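Local structure of TetR family transcriptional regulator (Streptomyces coelicolor, 6SRN) at residues 83-88 / 117-123; 103-107 / 205-209; 91-95 / 108-112. The protein probably acts as a DNA-binding transcription factor of the TetR family and binds the bacterial hormone 4-(hydroxymethyl)-2-propylfuran-3-carboxylic acid, linked to control of antibiotic production. All blocks are in the same frame, centred on the assembly; numbering follows the deposited sequence.

All three contacts share helix 102-119. Contact 1 sets its C-terminal end and the start of helix 121-131 against helix 73-86, contact 3 sets its middle against helix 88-96, and contact 2 joins its N-terminal turns to helix 197-212. The bound furan acid lies at contact 1, which supplies His-84, Tyr-85 and Phe-117 to the pocket; contact 3 adds Leu-110, and in contact 2 the side chain of Val-106 is about 9 Å from the ligand. Centres of contacts 1 and 3 are 13 Å apart, and Trp-88 O lies 3.5 Å from Met-109 CE. Contacts 2 and 3, 12 Å apart between centres, meet where Thr-105 packs on Met-92 and Ile-95.

Contact 1: residues 83-88 / 117-123. With LUB (4-(Hydroxymethyl)-2-propylfuran-3-carboxylic acid), chain B.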
ATOM      1  N   GLU A  83       5.090  18.713  -2.772  1.00  9.04           N
ATOM      2  CA  GLU A  83       6.337  18.954  -2.105  1.00  9.79           C
ATOM      3  C   GLU A  83       6.967  17.648  -1.648  1.00 10.39           C
ATOM      4  O   GLU A  83       8.183  17.491  -1.706  1.00 10.27           O
ATOM      5  CB  GLU A  83       6.101  19.894  -0.921  1.00 10.79           C
ATOM      6  CG  GLU A  83       7.248  19.993   0.044  1.00 11.91           C
ATOM      7  CD  GLU A  83       8.546  20.330  -0.624  1.00 13.55           C
ATOM      8  OE1 GLU A  83       8.524  21.079  -1.620  1.00 14.90           O
ATOM      9  OE2 GLU A  83       9.598  19.856  -0.120  1.00 15.28           O
ATOM     10  N   HIS A  84       6.144  16.721  -1.173  1.00  8.64           N
ATOM     11  CA  HIS A  84       6.710  15.463  -0.640  1.00  8.74           C
ATOM     12  C   HIS A  84       7.315  14.619  -1.763  1.00  9.45           C
ATOM     13  O   HIS A  84       8.126  13.738  -1.483  1.00  9.43           O
ATOM     14  CB  HIS A  84       5.667  14.759   0.255  1.00  8.66           C
ATOM     15  CG  HIS A  84       5.022  13.513  -0.285  1.00  8.17           C
ATOM     16  ND1 HIS A  84       4.155  13.501  -1.362  1.00  8.25           N
ATOM     17  CD2 HIS A  84       5.041  12.249   0.172  1.00  9.02           C
ATOM     18  CE1 HIS A  84       3.704  12.282  -1.559  1.00  8.55           C
ATOM     19  NE2 HIS A  84       4.209  11.502  -0.625  1.00  9.16           N
ATOM     20  N   TYR A  85       6.985  14.914  -3.015  1.00  9.12           N
ATOM     21  CA  TYR A  85       7.689  14.337  -4.185  1.00  9.49           C
ATOM     22  C   TYR A  85       8.854  15.169  -4.698  1.00 10.74           C
ATOM     23  O   TYR A  85       9.941  14.623  -5.031  1.00 10.98           O
ATOM     24  CB  TYR A  85       6.737  14.074  -5.342  1.00  9.04           C
ATOM     25  CG  TYR A  85       5.686  13.071  -5.096  1.00  8.70           C
ATOM     26  CD1 TYR A  85       5.974  11.770  -4.654  1.00  8.41           C
ATOM     27  CD2 TYR A  85       4.346  13.386  -5.343  1.00  9.13           C
ATOM     28  CE1 TYR A  85       4.965  10.854  -4.431  1.00  8.84           C
ATOM     29  CE2 TYR A  85       3.348  12.460  -5.135  1.00  8.66           C
ATOM     30  CZ  TYR A  85       3.643  11.177  -4.697  1.00  8.74           C
ATOM     31  OH  TYR A  85       2.604  10.298  -4.463  1.00  9.47           O
ATOM     32  N   ALA A  86       8.672  16.481  -4.773  1.00 11.10           N
ATOM     33  CA  ALA A  86       9.609  17.342  -5.484  1.00 10.88           C
ATOM     34  C   ALA A  86      10.935  17.466  -4.791  1.00 10.67           C
ATOM     35  O   ALA A  86      11.928  17.857  -5.420  1.00 11.89           O
ATOM     36  CB  ALA A  86       9.005  18.720  -5.683  1.00 11.33           C
ATOM     37  N   ARG A  87      10.982  17.184  -3.506  1.00 10.33           N
ATOM     38  CA  ARG A  87      12.202  17.218  -2.758  1.00 10.64           C
ATOM     39  C   ARG A  87      13.302  16.169  -3.107  1.00 10.97           C
ATOM     40  O   ARG A  87      14.457  16.345  -2.813  1.00 11.67           O
ATOM     41  CB  ARG A  87      11.851  17.207  -1.273  1.00 12.14           C
ATOM     42  CG  ARG A  87      11.070  15.993  -0.779  1.00 12.71           C
ATOM     43  CD  ARG A  87      10.901  16.053   0.730  1.00 14.87           C
ATOM     44  NE  ARG A  87      10.223  17.259   1.173  1.00 16.38           N
ATOM     45  CZ  ARG A  87      10.007  17.538   2.451  1.00 17.60           C
ATOM     46  NH1 ARG A  87      10.359  16.651   3.379  1.00 16.53           N
ATOM     47  NH2 ARG A  87       9.428  18.664   2.783  1.00 19.17           N
ATOM     48  N   TRP A  88      12.928  15.122  -3.800  1.00  9.80           N
ATOM     49  CA  TRP A  88      13.783  13.937  -3.925  1.00  9.12           C
ATOM     50  C   TRP A  88      14.864  13.973  -5.004  1.00  9.52           C
ATOM     51  O   TRP A  88      15.957  13.468  -4.793  1.00  9.47           O
ATOM     52  CB  TRP A  88      12.899  12.663  -3.960  1.00  8.68           C
ATOM     53  CG  TRP A  88      12.278  12.492  -2.624  1.00  8.38           C
ATOM     54  CD1 TRP A  88      10.995  12.770  -2.277  1.00  8.78           C
ATOM     55  CD2 TRP A  88      12.931  12.059  -1.428  1.00  8.60           C
ATOM     56  NE1 TRP A  88      10.792  12.549  -0.930  1.00  8.61           N
ATOM     57  CE2 TRP A  88      11.966  12.117  -0.372  1.00  8.43           C
ATOM     58  CE3 TRP A  88      14.233  11.649  -1.131  1.00  9.26           C
ATOM     59  CZ2 TRP A  88      12.282  11.816   0.936  1.00  9.79           C
ATOM     60  CZ3 TRP A  88      14.544  11.327   0.167  1.00 10.20           C
ATOM     61  CH2 TRP A  88      13.553  11.381   1.194  1.00 10.25           C
ATOM     62  N   PHE A 117       9.590   9.332   6.005  1.00  6.71           N
ATOM     63  CA  PHE A 117       8.238   8.945   6.410  1.00  6.80           C
ATOM     64  C   PHE A 117       8.146   8.752   7.918  1.00  7.02           C
ATOM     65  O   PHE A 117       7.114   9.072   8.533  1.00  6.61           O
ATOM     66  CB  PHE A 117       7.774   7.683   5.668  1.00  7.03           C
ATOM     67  CG  PHE A 117       7.348   7.919   4.236  1.00  7.93           C
ATOM     68  CD1 PHE A 117       6.214   8.696   3.956  1.00  8.37           C
ATOM     69  CD2 PHE A 117       8.024   7.350   3.174  1.00  8.73           C
ATOM     70  CE1 PHE A 117       5.819   8.864   2.619  1.00  8.93           C
ATOM     71  CE2 PHE A 117       7.629   7.539   1.868  1.00  9.04           C
ATOM     72  CZ  PHE A 117       6.518   8.297   1.579  1.00  9.24           C
ATOM     73  N   ARG A 118       9.200   8.231   8.531  1.00  7.21           N
ATOM     74  CA  ARG A 118       9.209   8.059   9.975  1.00  7.41           C
ATOM     75  C   ARG A 118       9.086   9.378  10.754  1.00  7.11           C
ATOM     76  O   ARG A 118       8.313   9.442  11.731  1.00  7.43           O
ATOM     77  CB  ARG A 118      10.465   7.332  10.420  1.00  7.69           C
ATOM     78  CG  ARG A 118      10.453   6.836  11.869  1.00  8.30           C
ATOM     79  CD  ARG A 118      11.816   6.341  12.334  1.00  8.87           C
ATOM     80  NE  ARG A 118      12.764   7.458  12.235  1.00  8.67           N
ATOM     81  CZ  ARG A 118      14.084   7.374  12.071  1.00  9.39           C
ATOM     82  NH1 ARG A 118      14.715   6.218  12.056  1.00  9.68           N
ATOM     83  NH2 ARG A 118      14.785   8.464  11.885  1.00  9.16           N
ATOM     84  N   ASP A 119       9.729  10.422  10.255  1.00  7.16           N
ATOM     85  CA  ASP A 119       9.971  11.654  11.009  1.00  7.56           C
ATOM     86  C   ASP A 119       9.283  12.922  10.523  1.00  8.48           C
ATOM     87  O   ASP A 119       9.099  13.840  11.325  1.00  8.85           O
ATOM     88  CB  ASP A 119      11.485  11.932  11.064  1.00  8.03           C
ATOM     89  CG  ASP A 119      12.267  10.914  11.902  1.00  8.25           C
ATOM     90  OD1 ASP A 119      11.664  10.078  12.636  1.00  8.93           O
ATOM     91  OD2 ASP A 119      13.510  11.048  11.794  1.00 10.02           O
ATOM     92  N   ASP A 120       9.011  13.028   9.225  1.00  7.77           N
ATOM     93  CA  ASP A 120       8.775  14.332   8.608  1.00  8.49           C
ATOM     94  C   ASP A 120       7.287  14.518   8.311  1.00  7.92           C
ATOM     95  O   ASP A 120       6.715  13.771   7.541  1.00  7.34           O
ATOM     96  CB  ASP A 120       9.593  14.466   7.311  1.00  9.92           C
ATOM     97  CG  ASP A 120       9.553  15.844   6.750  1.00 13.54           C
ATOM     98  OD1 ASP A 120       8.518  16.534   6.890  1.00 17.75           O
ATOM     99  OD2 ASP A 120      10.570  16.244   6.102  1.00 18.25           O
ATOM    100  N   PRO A 121       6.645  15.520   8.938  1.00  7.59           N
ATOM    101  CA  PRO A 121       5.251  15.711   8.681  1.00  7.78           C
ATOM    102  C   PRO A 121       4.864  15.874   7.216  1.00  7.30           C
ATOM    103  O   PRO A 121       3.739  15.490   6.838  1.00  6.77           O
ATOM    104  CB  PRO A 121       4.922  16.977   9.446  1.00  8.44           C
ATOM    105  CG  PRO A 121       5.892  17.016  10.581  1.00  8.79           C
ATOM    106  CD  PRO A 121       7.145  16.458   9.978  1.00  8.19           C
ATOM    107  N   VAL A 122       5.700  16.515   6.410  1.00  7.12           N
ATOM    108  CA  VAL A 122       5.325  16.695   4.991  1.00  7.21           C
ATOM    109  C   VAL A 122       5.186  15.328   4.293  1.00  6.92           C
ATOM    110  O   VAL A 122       4.293  15.130   3.460  1.00  7.07           O
ATOM    111  CB  VAL A 122       6.308  17.620   4.257  1.00  7.92           C
ATOM    112  CG1 VAL A 122       5.968  17.711   2.770  1.00  8.31           C
ATOM    113  CG2 VAL A 122       6.286  18.988   4.905  1.00  8.92           C
ATOM    114  N   MET A 123       6.098  14.400   4.612  1.00  7.37           N
ATOM    115  CA  MET A 123       6.000  13.063   4.038  1.00  7.31           C
ATOM    116  C   MET A 123       4.799  12.318   4.581  1.00  6.77           C
ATOM    117  O   MET A 123       4.112  11.632   3.804  1.00  7.28           O
ATOM    118  CB  MET A 123       7.284  12.295   4.317  1.00  8.20           C
ATOM    119  CG  MET A 123       8.537  12.893   3.692  1.00  9.12           C
ATOM    120  SD  MET A 123       8.543  12.716   1.879  1.00 10.70           S
ATOM    121  CE  MET A 123       8.828  11.026   1.800  1.00 10.73           C
TER
HETATM  122  C2  LUB B 301       5.614   6.093  -1.881  1.00 12.61           C
HETATM  123  C4  LUB B 301       3.686   7.142  -1.441  1.00 12.42           C
HETATM  124  C5  LUB B 301       4.101   6.567  -0.308  1.00 12.05           C
HETATM  125  C6  LUB B 301       6.703   5.309  -2.491  1.00 12.74           C
HETATM  126  O11 LUB B 301       5.509   7.053  -4.617  1.00 13.84           O
HETATM  127  C9  LUB B 301       4.515   7.250  -3.871  1.00 12.38           C
HETATM  128  O10 LUB B 301       3.437   7.791  -4.311  1.00 14.02           O
HETATM  129  C3  LUB B 301       4.533   6.826  -2.485  1.00 13.01           C
HETATM  130  C12 LUB B 301       2.503   8.098  -1.428  1.00 13.42           C
HETATM  131  O13 LUB B 301       1.567   7.695  -2.455  1.00 15.11           O
HETATM  132  O1  LUB B 301       5.240   5.787  -0.569  1.00 11.63           O
HETATM  133  C7  LUB B 301       8.029   5.961  -2.076  1.00 13.67           C
HETATM  134  C8  LUB B 301       9.223   5.276  -2.694  1.00 14.37           C
HETATM  135  O   HOH W   1       9.474  19.008   5.621  1.00 30.20           O
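Glu-83 starts the contact by laying its CG 3.8 Å from CG1 of Val-122, while its OE2 takes two bonds, from NE and NH2 of Arg-87. His-84 rests its CB near the carbonyl oxygen of Val-122 and the sulfur of Met-123. Its ring, whose ND1 is hydrogen-bonded to Val-81 O, turns an edge to the hydroxymethyl carbon C12 of the ligand. Tyr-85 faces the pocket instead: its OH donates to the ligand carboxylate O10 at 2.6 Å and is also bonded to Gln-130. Arg-87 is fixed from two sides, because beyond Glu-83 its NH1 forms a salt bridge to Asp-120 OD2 at 2.8 Å; OD2 lies in the guanidinium plane, whereas NH1 approaches the carboxylate from above its plane. Val-122 CG1 covers one face of that guanidinium. Asp-120 OD1 meanwhile caps helix 121-131 by accepting from Val-122 N. Trp-88 shares its indole N-H between His-84 O and, at 3.6 Å from NE1, Met-123 SD, both bonds weak and both partners at the ring edge. Bends in Met-123 at chi2 (-70°) and chi3 (-72°) fold its thioether back and set CE over the centre of the Phe-117 ring, whose CZ is 3.5 Å from ligand C5. Around this junction, helix 31-49 packs on Pro-121 and Val-122, and helix 145-161 on Tyr-85 and Trp-88.

Contact 2: residues 103-107 / 205-209; sequences LETVE and RELMF
The charged part of the contact is a salt bridge between Glu-107 and Arg-205. NH1 of Arg-205 donates to OE1 of Glu-107 at 2.6 Å with an N-H...O angle of 157°, OE1 accepting through its anti lone pair; carboxylate and guanidinium are nearly coplanar, 17° apart. A water that donates to Glu-107 O is also held, weakly, by the same NH1, while Arg-205 NE turns to Gln-202.

The CH-pi part falls to the same glutamate. Its CG sits over one face of the Phe-209 ring, 3.5 Å from the centroid, so the aliphatic stem covers the ring while the carboxylate reaches on to the arginine.

Apolar contacts meet the rim of the ring. Leu-103 CD2 lies at its edge, 3.9 Å from CE1, as does Val-106 CG1, 4.0 Å from CZ; Leu-177 of helix 170-192 packs on both Val-106 and Phe-209.

From the same turn, on another side of the helix, Met-208 packs on Met-208 of the second subunit and Glu-206 pairs with Arg-165 of that subunit. Segments 103-107 and 205-209, near-antiparallel with axes 156° apart and 12.3 Å at closest approach, belong to the all-helical C-terminal domain of TetR-family regulators, in which helix 197-212 also takes part in the dimer interface.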
ATOM      1  N   LEU A 103      23.470   1.358  -7.933  1.00 10.61           N
ATOM      2  CA  LEU A 103      22.574   0.601  -7.078  1.00 12.32           C
ATOM      3  C   LEU A 103      22.618   1.119  -5.623  1.00 11.30           C
ATOM      4  O   LEU A 103      21.593   1.150  -4.960  1.00 10.75           O
ATOM      5  CB  LEU A 103      22.961  -0.870  -7.069  1.00 14.85           C
ATOM      6  CG  LEU A 103      22.057  -1.907  -7.688  1.00 17.80           C
ATOM      7  CD1 LEU A 103      22.445  -3.255  -7.075  1.00 17.08           C
ATOM      8  CD2 LEU A 103      20.604  -1.573  -7.572  1.00 17.55           C
ATOM      9  N   GLU A 104      23.795   1.534  -5.138  1.00 11.12           N
ATOM     10  CA  GLU A 104      23.913   2.149  -3.791  1.00 11.30           C
ATOM     11  C   GLU A 104      23.144   3.465  -3.716  1.00  9.79           C
ATOM     12  O   GLU A 104      22.633   3.803  -2.664  1.00 10.98           O
ATOM     13  CB  GLU A 104      25.370   2.470  -3.505  1.00 12.27           C
ATOM     14  CG  GLU A 104      26.148   1.241  -3.117  1.00 13.98           C
ATOM     15  CD  GLU A 104      27.595   1.601  -2.886  1.00 17.49           C
ATOM     16  OE1 GLU A 104      28.055   2.605  -3.505  1.00 20.15           O
ATOM     17  OE2 GLU A 104      28.234   0.964  -2.042  1.00 21.60           O
ATOM     18  N   THR A 105      23.026   4.169  -4.829  1.00  8.90           N
ATOM     19  CA  THR A 105      22.263   5.424  -4.882  1.00  9.35           C
ATOM     20  C   THR A 105      20.794   5.092  -4.652  1.00  8.74           C
ATOM     21  O   THR A 105      20.115   5.782  -3.851  1.00  8.75           O
ATOM     22  CB  THR A 105      22.479   6.138  -6.222  1.00  9.66           C
ATOM     23  OG1 THR A 105      23.869   6.531  -6.330  1.00 10.51           O
ATOM     24  CG2 THR A 105      21.580   7.342  -6.409  1.00 10.47           C
ATOM     25  N   VAL A 106      20.288   4.088  -5.351  1.00  8.82           N
ATOM     26  CA  VAL A 106      18.886   3.636  -5.151  1.00  9.30           C
ATOM     27  C   VAL A 106      18.676   3.209  -3.692  1.00  9.14           C
ATOM     28  O   VAL A 106      17.700   3.614  -3.035  1.00  8.44           O
ATOM     29  CB  VAL A 106      18.543   2.476  -6.073  1.00 10.00           C
ATOM     30  CG1 VAL A 106      17.131   1.972  -5.840  1.00 10.13           C
ATOM     31  CG2 VAL A 106      18.685   2.865  -7.544  1.00 10.99           C
ATOM     32  N   GLU A 107      19.588   2.408  -3.133  1.00  9.73           N
ATOM     33  CA  GLU A 107      19.496   1.985  -1.758  1.00 10.42           C
ATOM     34  C   GLU A 107      19.422   3.167  -0.795  1.00  9.17           C
ATOM     35  O   GLU A 107      18.571   3.176   0.118  1.00  8.37           O
ATOM     36  CB  GLU A 107      20.685   1.141  -1.357  1.00 12.02           C
ATOM     37  CG  GLU A 107      20.718  -0.255  -1.870  1.00 15.46           C
ATOM     38  CD  GLU A 107      21.923  -0.900  -1.214  1.00 18.62           C
ATOM     39  OE1 GLU A 107      21.853  -1.189   0.036  1.00 24.55           O
ATOM     40  OE2 GLU A 107      22.939  -0.973  -1.904  1.00 22.48           O
ATOM     41  N   ARG A 205      14.239  -4.970   2.010  1.00  9.03           N
ATOM     42  CA  ARG A 205      15.361  -4.467   1.192  1.00 10.95           C
ATOM     43  C   ARG A 205      16.423  -5.549   1.037  1.00  9.30           C
ATOM     44  O   ARG A 205      16.989  -5.748  -0.069  1.00  8.26           O
ATOM     45  CB  ARG A 205      15.894  -3.271   1.940  1.00 13.53           C
ATOM     46  CG  ARG A 205      17.072  -2.479   1.524  1.00 18.45           C
ATOM     47  CD  ARG A 205      17.370  -1.753   2.830  1.00 20.17           C
ATOM     48  NE  ARG A 205      18.605  -2.212   3.408  1.00 20.31           N
ATOM     49  CZ  ARG A 205      19.780  -2.018   2.837  1.00 24.35           C
ATOM     50  NH1 ARG A 205      19.868  -1.394   1.656  1.00 26.56           N
ATOM     51  NH2 ARG A 205      20.867  -2.437   3.437  1.00 25.79           N
ATOM     52  N   GLU A 206      16.686  -6.306   2.093  1.00  8.80           N
ATOM     53  CA  GLU A 206      17.703  -7.361   1.977  1.00  8.59           C
ATOM     54  C   GLU A 206      17.329  -8.355   0.871  1.00  8.03           C
ATOM     55  O   GLU A 206      18.185  -8.760   0.038  1.00  8.18           O
ATOM     56  CB  GLU A 206      17.940  -8.047   3.330  1.00  9.31           C
ATOM     57  CG  GLU A 206      19.172  -8.961   3.336  1.00  9.98           C
ATOM     58  CD  GLU A 206      18.977 -10.331   2.717  1.00 11.20           C
ATOM     59  OE1 GLU A 206      17.847 -10.885   2.643  1.00 12.99           O
ATOM     60  OE2 GLU A 206      20.035 -10.928   2.327  1.00 13.92           O
ATOM     61  N   LEU A 207      16.067  -8.729   0.823  1.00  8.19           N
ATOM     62  CA  LEU A 207      15.622  -9.621  -0.244  1.00  8.60           C
ATOM     63  C   LEU A 207      15.674  -8.943  -1.617  1.00  8.48           C
ATOM     64  O   LEU A 207      16.184  -9.500  -2.585  1.00  8.14           O
ATOM     65  CB  LEU A 207      14.183 -10.055   0.007  1.00  9.05           C
ATOM     66  CG  LEU A 207      13.880 -10.801   1.297  1.00  9.98           C
ATOM     67  CD1 LEU A 207      12.381 -11.047   1.410  1.00 10.25           C
ATOM     68  CD2 LEU A 207      14.638 -12.106   1.360  1.00 10.59           C
ATOM     69  N   MET A 208      15.147  -7.729  -1.715  1.00  8.79           N
ATOM     70  CA  MET A 208      15.055  -7.079  -3.024  1.00  9.28           C
ATOM     71  C   MET A 208      16.423  -6.833  -3.587  1.00  8.39           C
ATOM     72  O   MET A 208      16.632  -7.094  -4.762  1.00  8.27           O
ATOM     73  CB  MET A 208      14.289  -5.773  -2.913  1.00 10.69           C
ATOM     74  CG  MET A 208      12.923  -6.059  -2.353  1.00 13.23           C
ATOM     75  SD  MET A 208      11.801  -6.657  -3.591  1.00 19.99           S
ATOM     76  CE  MET A 208      11.579  -5.276  -4.761  1.00 15.95           C
ATOM     77  N   PHE A 209      17.344  -6.311  -2.789  1.00  7.92           N
ATOM     78  CA  PHE A 209      18.675  -6.013  -3.324  1.00  8.13           C
ATOM     79  C   PHE A 209      19.520  -7.263  -3.534  1.00  8.03           C
ATOM     80  O   PHE A 209      20.322  -7.272  -4.458  1.00  8.01           O
ATOM     81  CB  PHE A 209      19.365  -4.930  -2.519  1.00  8.53           C
ATOM     82  CG  PHE A 209      18.804  -3.589  -2.802  1.00  9.68           C
ATOM     83  CD1 PHE A 209      19.243  -2.823  -3.884  1.00 10.78           C
ATOM     84  CD2 PHE A 209      17.733  -3.141  -2.060  1.00 10.20           C
ATOM     85  CE1 PHE A 209      18.638  -1.596  -4.169  1.00 11.99           C
ATOM     86  CE2 PHE A 209      17.165  -1.919  -2.337  1.00 11.12           C
ATOM     87  CZ  PHE A 209      17.589  -1.170  -3.395  1.00 11.91           C
TER
HETATM   88  O   HOH W   2      17.633   1.022   1.455  1.00 16.00           O

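Contact 3: residues 91-95 / 108-112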
ATOM      1  N   ALA A  91      17.985  15.296  -3.508  1.00 12.27           N
ATOM      2  CA  ALA A  91      18.590  14.298  -2.615  1.00 11.20           C
ATOM      3  C   ALA A  91      19.399  13.326  -3.445  1.00 10.97           C
ATOM      4  O   ALA A  91      20.515  12.930  -3.088  1.00 10.90           O
ATOM      5  CB  ALA A  91      17.520  13.576  -1.818  1.00 11.44           C
ATOM      6  N   MET A  92      18.859  12.920  -4.588  1.00 10.72           N
ATOM      7  CA  MET A  92      19.587  11.975  -5.432  1.00 10.92           C
ATOM      8  C   MET A  92      20.862  12.573  -5.983  1.00 11.03           C
ATOM      9  O   MET A  92      21.876  11.901  -6.045  1.00  9.79           O
ATOM     10  CB  MET A  92      18.717  11.397  -6.551  1.00 11.90           C
ATOM     11  CG  MET A  92      19.214  10.010  -6.976  1.00 13.44           C
ATOM     12  SD  MET A  92      18.003   9.063  -7.921  1.00 17.28           S
ATOM     13  CE  MET A  92      18.344   9.903  -9.419  1.00 16.31           C
ATOM     14  N   GLU A  93      20.800  13.875  -6.306  1.00 11.14           N
ATOM     15  CA  GLU A  93      21.980  14.599  -6.754  1.00 13.49           C
ATOM     16  C   GLU A  93      23.021  14.692  -5.654  1.00 12.16           C
ATOM     17  O   GLU A  93      24.196  14.521  -5.917  1.00 12.19           O
ATOM     18  CB  GLU A  93      21.592  15.997  -7.274  1.00 14.84           C
ATOM     19  CG  GLU A  93      22.746  16.805  -7.877  1.00 17.02           C
ATOM     20  CD  GLU A  93      23.331  16.190  -9.150  1.00 16.80           C
ATOM     21  OE1 GLU A  93      22.830  15.152  -9.668  1.00 20.60           O
ATOM     22  OE2 GLU A  93      24.345  16.738  -9.635  1.00 20.82           O
ATOM     23  N   GLU A  94      22.592  14.948  -4.426  1.00 12.50           N
ATOM     24  CA  GLU A  94      23.533  15.024  -3.294  1.00 12.59           C
ATOM     25  C   GLU A  94      24.289  13.677  -3.113  1.00 12.24           C
ATOM     26  O   GLU A  94      25.480  13.642  -2.821  1.00 11.98           O
ATOM     27  CB  GLU A  94      22.734  15.369  -2.041  1.00 15.97           C
ATOM     28  CG  GLU A  94      23.521  15.521  -0.751  1.00 19.76           C
ATOM     29  CD  GLU A  94      22.594  15.718   0.428  1.00 23.45           C
ATOM     30  OE1 GLU A  94      21.606  16.480   0.296  1.00 29.81           O
ATOM     31  OE2 GLU A  94      22.835  15.103   1.483  1.00 27.05           O
ATOM     32  N   ILE A  95      23.561  12.578  -3.297  1.00 11.68           N
ATOM     33  CA  ILE A  95      24.144  11.248  -3.163  1.00 11.55           C
ATOM     34  C   ILE A  95      25.092  10.922  -4.335  1.00 12.04           C
ATOM     35  O   ILE A  95      26.205  10.391  -4.190  1.00 12.17           O
ATOM     36  CB  ILE A  95      23.015  10.193  -3.059  1.00 11.09           C
ATOM     37  CG1 ILE A  95      22.251  10.364  -1.743  1.00 11.10           C
ATOM     38  CG2 ILE A  95      23.591   8.799  -3.132  1.00 12.14           C
ATOM     39  CD1 ILE A  95      20.872   9.780  -1.743  1.00 11.34           C
ATOM     40  N   GLU A 108      20.315   4.149  -0.972  1.00  8.60           N
ATOM     41  CA  GLU A 108      20.384   5.249  -0.025  1.00  8.72           C
ATOM     42  C   GLU A 108      19.151   6.157  -0.171  1.00  8.41           C
ATOM     43  O   GLU A 108      18.661   6.720   0.830  1.00  8.31           O
ATOM     44  CB  GLU A 108      21.676   6.039  -0.165  1.00  9.20           C
ATOM     45  CG  GLU A 108      21.807   7.197   0.802  1.00 10.15           C
ATOM     46  CD  GLU A 108      21.705   6.884   2.290  1.00 11.46           C
ATOM     47  OE1 GLU A 108      21.816   5.704   2.699  1.00 12.80           O
ATOM     48  OE2 GLU A 108      21.527   7.872   3.042  1.00 14.62           O
ATOM     49  N   MET A 109      18.647   6.329  -1.385  1.00  7.60           N
ATOM     50  CA  MET A 109      17.397   7.089  -1.541  1.00  8.14           C
ATOM     51  C   MET A 109      16.259   6.483  -0.745  1.00  7.35           C
ATOM     52  O   MET A 109      15.490   7.186  -0.078  1.00  7.60           O
ATOM     53  CB  MET A 109      17.022   7.171  -3.017  1.00  8.21           C
ATOM     54  CG  MET A 109      17.934   8.116  -3.774  1.00  8.97           C
ATOM     55  SD  MET A 109      17.615   9.823  -3.409  1.00  9.93           S
ATOM     56  CE  MET A 109      16.041  10.049  -4.238  1.00 10.25           C
ATOM     57  N   LEU A 110      16.129   5.159  -0.811  1.00  7.57           N
ATOM     58  CA  LEU A 110      15.024   4.488  -0.116  1.00  7.36           C
ATOM     59  C   LEU A 110      15.266   4.484   1.419  1.00  7.45           C
ATOM     60  O   LEU A 110      14.329   4.612   2.206  1.00  6.90           O
ATOM     61  CB  LEU A 110      14.755   3.078  -0.687  1.00  7.66           C
ATOM     62  CG  LEU A 110      14.264   3.129  -2.143  1.00  7.67           C
ATOM     63  CD1 LEU A 110      14.287   1.706  -2.702  1.00  8.58           C
ATOM     64  CD2 LEU A 110      12.855   3.713  -2.252  1.00  8.49           C
ATOM     65  N   HIS A 111      16.506   4.375   1.840  1.00  7.17           N
ATOM     66  CA  HIS A 111      16.857   4.576   3.258  1.00  7.84           C
ATOM     67  C   HIS A 111      16.388   5.941   3.723  1.00  7.79           C
ATOM     68  O   HIS A 111      15.714   6.069   4.754  1.00  7.17           O
ATOM     69  CB  HIS A 111      18.386   4.466   3.353  1.00  9.09           C
ATOM     70  CG  HIS A 111      18.956   4.636   4.718  1.00 10.13           C
ATOM     71  ND1 HIS A 111      20.297   4.933   4.900  1.00 13.60           N
ATOM     72  CD2 HIS A 111      18.396   4.673   5.943  1.00 11.82           C
ATOM     73  CE1 HIS A 111      20.542   5.035   6.209  1.00 13.37           C
ATOM     74  NE2 HIS A 111      19.405   4.860   6.865  1.00 11.69           N
ATOM     75  N   ARG A 112      16.727   6.979   2.970  1.00  7.94           N
ATOM     76  CA  ARG A 112      16.333   8.310   3.334  1.00  8.43           C
ATOM     77  C   ARG A 112      14.798   8.487   3.307  1.00  7.72           C
ATOM     78  O   ARG A 112      14.230   9.160   4.163  1.00  7.79           O
ATOM     79  CB  ARG A 112      17.028   9.317   2.397  1.00 10.00           C
ATOM     80  CG  ARG A 112      18.483   9.510   2.728  1.00 11.62           C
ATOM     81  CD  ARG A 112      19.140  10.585   1.898  1.00 14.79           C
ATOM     82  NE  ARG A 112      20.588  10.506   2.085  1.00 17.35           N
ATOM     83  CZ  ARG A 112      21.457  11.435   1.723  1.00 21.50           C
ATOM     84  NH1 ARG A 112      21.049  12.549   1.135  1.00 22.93           N
ATOM     85  NH2 ARG A 112      22.759  11.227   1.960  1.00 24.63           N
TER
HETATM   86  O   HOH W   3      24.869  12.819   1.752  1.00 39.75           O
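Two bends in Met-109, at chi2 (-73°) and chi3, curl its thioether against the backbone of Met-92, whereas Arg-112 runs extended from CG to NE and thereby carries its guanidinium across to Glu-94 and Ile-95. The Met-109 sulfur lies 3.5 Å from Met-92 N and 3.7 Å from Ile-95 CD1, with the methyl of Ala-91 near it too. Met-92 crosses Met-109 at about a right angle, CB and CG both resting on the thioether. Ile-95 and Arg-112 come from opposite directions: CG1 of the isoleucine sits over the centre of one face of the guanidinium, 3.7 Å from CZ, and its CD1 also touches Glu-108 CG. The rim of that same guanidinium is given to acids. NE donates to Glu-108 OE2 at 3.0 Å, nearly straight at 168° and along the anti lone pair, while NH1 makes a weak, charge-assisted bond to Glu-94 OE2 of 3.1 Å. A water spans NH2 and Glu-94 OE2, so the more exposed bridge is doubled through solvent. The other carboxylate oxygen of Glu-108 accepts from His-111 ND1, which helps fix the acid's rotation. Helix 88-96 thus crosses helix 102-119, with 131° between the directions of segments 91-95 and 108-112; helix 145-161 closes over Met-92 and Met-109 through Leu-150, and Trp-88 packs on Arg-112.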